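Local coordinates for protein phosphoglycerate kinase (PDB 4NG4) that catalyses the reversible transfer of a phosphoryl group between ATP and 3-phosphoglycerate in glycolysis, acting as a two-domain monomer, at residues A[178-190]-A[374-386]. Sequence-based numbering, arbitrary orientation.
Sequences LISEVEALSRALE and YVSTAGGAFLEFL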
loop_
_atom_site.group_PDB
_atom_site.type_symbol
_atom_site.label_atom_id
_atom_site.label_comp_id
_atom_site.label_asym_id
_atom_site.label_seq_id
_atom_site.Cartn_x
_atom_site.Cartn_y
_atom_site.Cartn_z
ATOM N N LEU A 178 2.164 4.722 -11.245
ATOM C CA LEU A 178 3.041 5.204 -10.186
ATOM C C LEU A 178 2.742 6.681 -9.984
ATOM O O LEU A 178 2.818 7.177 -8.854
ATOM C CB LEU A 178 4.513 4.941 -10.550
ATOM C CG LEU A 178 5.602 5.146 -9.497
ATOM C CD1 LEU A 178 6.787 4.278 -9.823
ATOM C CD2 LEU A 178 6.025 6.622 -9.398
ATOM N N ILE A 179 2.325 7.345 -11.074
ATOM C CA ILE A 179 1.886 8.738 -11.008
ATOM C C ILE A 179 0.590 8.902 -10.211
ATOM O O ILE A 179 0.512 9.764 -9.342
ATOM C CB ILE A 179 1.712 9.385 -12.397
ATOM C CG1 ILE A 179 3.070 9.592 -13.070
ATOM C CG2 ILE A 179 1.016 10.724 -12.276
ATOM C CD1 ILE A 179 2.975 9.979 -14.535
ATOM N N SER A 180 -0.426 8.095 -10.500
ATOM C CA SER A 180 -1.678 8.193 -9.756
ATOM C C SER A 180 -1.414 7.962 -8.280
ATOM O O SER A 180 -1.804 8.775 -7.437
ATOM C CB SER A 180 -2.714 7.188 -10.263
ATOM O OG SER A 180 -2.887 7.313 -11.666
ATOM N N GLU A 181 -0.731 6.857 -7.982
ATOM C CA GLU A 181 -0.432 6.489 -6.605
ATOM C C GLU A 181 0.376 7.578 -5.897
ATOM O O GLU A 181 0.062 7.936 -4.771
ATOM C CB GLU A 181 0.301 5.149 -6.537
ATOM C CG GLU A 181 0.433 4.594 -5.106
ATOM C CD GLU A 181 -0.588 3.519 -4.743
ATOM O OE1 GLU A 181 -1.393 3.097 -5.596
ATOM O OE2 GLU A 181 -0.563 3.078 -3.586
ATOM N N VAL A 182 1.409 8.113 -6.536
ATOM C CA VAL A 182 2.184 9.168 -5.888
ATOM C C VAL A 182 1.321 10.417 -5.698
ATOM O O VAL A 182 1.324 11.014 -4.627
ATOM C CB VAL A 182 3.484 9.530 -6.640
ATOM C CG1 VAL A 182 3.180 10.173 -7.983
ATOM C CG2 VAL A 182 4.336 10.462 -5.799
ATOM N N GLU A 183 0.566 10.793 -6.726
ATOM C CA GLU A 183 -0.300 11.972 -6.647
ATOM C C GLU A 183 -1.216 11.889 -5.431
ATOM O O GLU A 183 -1.288 12.831 -4.654
ATOM C CB GLU A 183 -1.145 12.134 -7.917
ATOM C CG GLU A 183 -0.468 12.931 -9.018
ATOM C CD GLU A 183 -1.373 13.150 -10.227
ATOM O OE1 GLU A 183 -0.994 13.951 -11.118
ATOM O OE2 GLU A 183 -2.460 12.524 -10.281
ATOM N N ALA A 184 -1.894 10.756 -5.273
ATOM C CA ALA A 184 -2.864 10.564 -4.194
ATOM C C ALA A 184 -2.212 10.583 -2.821
ATOM O O ALA A 184 -2.622 11.341 -1.942
ATOM C CB ALA A 184 -3.608 9.266 -4.387
ATOM N N LEU A 185 -1.196 9.753 -2.637
ATOM C CA LEU A 185 -0.520 9.688 -1.352
ATOM C C LEU A 185 0.039 11.047 -0.966
ATOM O O LEU A 185 -0.272 11.558 0.112
ATOM C CB LEU A 185 0.599 8.645 -1.353
ATOM C CG LEU A 185 0.209 7.166 -1.374
ATOM C CD1 LEU A 185 1.430 6.363 -1.005
ATOM C CD2 LEU A 185 -0.934 6.829 -0.434
ATOM N N SER A 186 0.842 11.638 -1.848
ATOM C CA SER A 186 1.542 12.881 -1.530
ATOM C C SER A 186 0.616 14.086 -1.526
ATOM O O SER A 186 0.866 15.030 -0.779
ATOM C CB SER A 186 2.713 13.122 -2.483
ATOM O OG SER A 186 2.253 13.303 -3.803
ATOM N N ARG A 187 -0.443 14.063 -2.344
ATOM C CA ARG A 187 -1.515 15.076 -2.246
ATOM C C ARG A 187 -1.970 15.237 -0.795
ATOM O O ARG A 187 -2.102 16.358 -0.300
ATOM C CB ARG A 187 -2.740 14.713 -3.107
ATOM C CG ARG A 187 -4.055 15.378 -2.650
ATOM C CD ARG A 187 -5.195 15.163 -3.629
ATOM N NE ARG A 187 -6.398 15.839 -3.155
ATOM C CZ ARG A 187 -7.438 16.195 -3.914
ATOM N NH1 ARG A 187 -7.474 15.942 -5.228
ATOM N NH2 ARG A 187 -8.467 16.823 -3.344
ATOM N N ALA A 188 -2.211 14.114 -0.130
ATOM C CA ALA A 188 -2.660 14.130 1.251
ATOM C C ALA A 188 -1.521 14.061 2.251
ATOM O O ALA A 188 -1.727 13.548 3.361
ATOM C CB ALA A 188 -3.618 12.974 1.497
ATOM N N LEU A 189 -0.337 14.559 1.881
ATOM C CA LEU A 189 0.829 14.561 2.795
ATOM C C LEU A 189 1.822 15.732 2.641
ATOM O O LEU A 189 2.795 15.796 3.385
ATOM C CB LEU A 189 1.611 13.245 2.649
ATOM C CG LEU A 189 0.962 11.924 3.073
ATOM C CD1 LEU A 189 2.015 10.805 2.901
ATOM C CD2 LEU A 189 0.430 11.990 4.522
ATOM N N GLU A 190 1.617 16.633 1.683
ATOM C CA GLU A 190 2.544 17.760 1.494
ATOM C C GLU A 190 1.834 19.093 1.239
ATOM O O GLU A 190 2.460 20.170 1.301
ATOM C CB GLU A 190 3.549 17.471 0.364
ATOM C CG GLU A 190 4.820 16.719 0.806
ATOM C CD GLU A 190 5.719 16.312 -0.388
ATOM O OE1 GLU A 190 6.217 17.216 -1.113
ATOM O OE2 GLU A 190 5.930 15.094 -0.598
ATOM N N TYR A 374 -9.445 7.128 -2.868
ATOM C CA TYR A 374 -8.351 6.317 -3.397
ATOM C C TYR A 374 -8.102 5.093 -2.540
ATOM O O TYR A 374 -7.875 5.215 -1.337
ATOM C CB TYR A 374 -7.063 7.139 -3.497
ATOM C CG TYR A 374 -6.024 6.448 -4.326
ATOM C CD1 TYR A 374 -6.082 6.498 -5.713
ATOM C CD2 TYR A 374 -5.004 5.703 -3.735
ATOM C CE1 TYR A 374 -5.138 5.841 -6.494
ATOM C CE2 TYR A 374 -4.048 5.042 -4.514
ATOM C CZ TYR A 374 -4.127 5.121 -5.886
ATOM O OH TYR A 374 -3.206 4.483 -6.672
ATOM N N VAL A 375 -8.133 3.916 -3.161
ATOM C CA VAL A 375 -7.794 2.682 -2.474
ATOM C C VAL A 375 -6.455 2.195 -2.982
ATOM O O VAL A 375 -6.306 1.955 -4.174
ATOM C CB VAL A 375 -8.835 1.595 -2.738
ATOM C CG1 VAL A 375 -8.427 0.298 -2.038
ATOM C CG2 VAL A 375 -10.218 2.065 -2.285
ATOM N N SER A 376 -5.481 2.057 -2.082
ATOM C CA SER A 376 -4.180 1.484 -2.441
ATOM C C SER A 376 -4.196 -0.023 -2.278
ATOM O O SER A 376 -4.616 -0.536 -1.244
ATOM C CB SER A 376 -3.060 2.060 -1.578
ATOM O OG SER A 376 -1.817 1.500 -1.973
ATOM N N THR A 377 -3.713 -0.719 -3.302
ATOM C CA THR A 377 -3.601 -2.170 -3.283
ATOM C C THR A 377 -2.129 -2.583 -3.112
ATOM O O THR A 377 -1.784 -3.754 -3.247
ATOM C CB THR A 377 -4.210 -2.766 -4.572
ATOM O OG1 THR A 377 -3.610 -2.142 -5.710
ATOM C CG2 THR A 377 -5.716 -2.538 -4.618
ATOM N N ALA A 378 -1.287 -1.615 -2.751
ATOM C CA ALA A 378 0.173 -1.782 -2.720
ATOM C C ALA A 378 0.738 -2.500 -1.477
ATOM O O ALA A 378 1.796 -3.127 -1.560
ATOM C CB ALA A 378 0.848 -0.427 -2.879
ATOM N N GLY A 379 0.065 -2.410 -0.337
ATOM C CA GLY A 379 0.548 -3.072 0.865
ATOM C C GLY A 379 1.776 -2.412 1.477
ATOM O O GLY A 379 1.663 -1.423 2.196
ATOM N N GLY A 380 2.956 -2.961 1.199
ATOM C CA GLY A 380 4.195 -2.514 1.843
ATOM C C GLY A 380 4.739 -1.181 1.359
ATOM O O GLY A 380 5.214 -0.369 2.156
ATOM N N ALA A 381 4.690 -0.960 0.051
ATOM C CA ALA A 381 5.176 0.285 -0.521
ATOM C C ALA A 381 4.263 1.415 -0.103
ATOM O O ALA A 381 4.726 2.518 0.145
ATOM C CB ALA A 381 5.257 0.196 -2.022
ATOM N N PHE A 382 2.966 1.140 0.002
ATOM C CA PHE A 382 2.025 2.133 0.529
ATOM C C PHE A 382 2.475 2.599 1.910
ATOM O O PHE A 382 2.582 3.796 2.169
ATOM C CB PHE A 382 0.607 1.549 0.600
ATOM C CG PHE A 382 -0.358 2.392 1.383
ATOM C CD1 PHE A 382 -1.037 3.439 0.774
ATOM C CD2 PHE A 382 -0.589 2.138 2.726
ATOM C CE1 PHE A 382 -1.927 4.227 1.499
ATOM C CE2 PHE A 382 -1.469 2.917 3.462
ATOM C CZ PHE A 382 -2.140 3.966 2.848
ATOM N N LEU A 383 2.746 1.627 2.783
ATOM C CA LEU A 383 3.139 1.886 4.171
ATOM C C LEU A 383 4.487 2.593 4.266
ATOM O O LEU A 383 4.562 3.637 4.891
ATOM C CB LEU A 383 3.150 0.583 4.990
ATOM C CG LEU A 383 1.741 -0.015 5.224
ATOM C CD1 LEU A 383 1.725 -1.544 5.563
ATOM C CD2 LEU A 383 0.987 0.791 6.288
ATOM N N GLU A 384 5.535 2.058 3.629
ATOM C CA GLU A 384 6.869 2.704 3.666
ATOM C C GLU A 384 6.889 4.165 3.181
ATOM O O GLU A 384 7.718 4.961 3.646
ATOM C CB GLU A 384 7.919 1.878 2.897
ATOM C CG GLU A 384 8.269 0.568 3.605
ATOM C CD GLU A 384 9.568 -0.069 3.140
ATOM O OE1 GLU A 384 10.102 0.317 2.075
ATOM O OE2 GLU A 384 10.050 -0.972 3.860
ATOM N N PHE A 385 5.985 4.506 2.263
ATOM C CA PHE A 385 5.921 5.868 1.716
ATOM C C PHE A 385 5.383 6.825 2.768
ATOM O O PHE A 385 5.955 7.890 3.002
ATOM C CB PHE A 385 5.062 5.925 0.447
ATOM C CG PHE A 385 5.154 7.229 -0.276
ATOM C CD1 PHE A 385 6.179 7.463 -1.183
ATOM C CD2 PHE A 385 4.225 8.230 -0.044
ATOM C CE1 PHE A 385 6.275 8.663 -1.846
ATOM C CE2 PHE A 385 4.311 9.434 -0.712
ATOM C CZ PHE A 385 5.339 9.653 -1.613
ATOM N N LEU A 386 4.289 6.431 3.411
ATOM C CA LEU A 386 3.721 7.213 4.497
ATOM C C LEU A 386 4.651 7.290 5.723
ATOM O O LEU A 386 4.535 8.228 6.521
ATOM C CB LEU A 386 2.362 6.640 4.906
ATOM C CG LEU A 386 1.241 6.634 3.867
ATOM C CD1 LEU A 386 -0.061 6.124 4.489
ATOM C CD2 LEU A 386 1.038 8.019 3.276
#
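Helix 178-190 runs roughly parallel to helix 380-386: their axes come within 11.0 Å, with N-to-C directions 32° apart. The backbones come nearest at Ala184 and Tyr374 (CA to CA 7.0 Å), with Glu181 next to Ser376 and Leu185 next to Leu386. This is the interdomain hinge region of the phosphoglycerate kinase fold: the long helix 176-190 links the two Rossmann-like domains and is here packed onto strand 374-375, the edge strand of the nucleotide-binding sheet, and the glycine-containing turn that follows. A single carboxylate illustrates how a linker helix can be tied to the end of a strand and the turn after it. A bend at chi2 (100°) brings the Glu181 carboxylate to two hydroxyls. Tyr374 OH donates to Glu181 OE1 over 2.5 Å, arriving from above the carboxylate plane, which stands 78° from the ring. One turn further along the helix, Ala184 CB lies over one face of the Tyr374 ring, 3.9 Å from its centroid, a CH-pi contact. Leu185 forks between two phenylalanines, CD1 reaching Phe385 CD2 at 3.5 Å and CD2 turning to Phe382, whose side chain lies about 7 Å from bound ADP. The other carboxylate oxygen, Glu181 OE2, receives Ser376 OG on its syn lone pair at 2.6 Å, while the same OG accepts from Ala378 N in an ST turn.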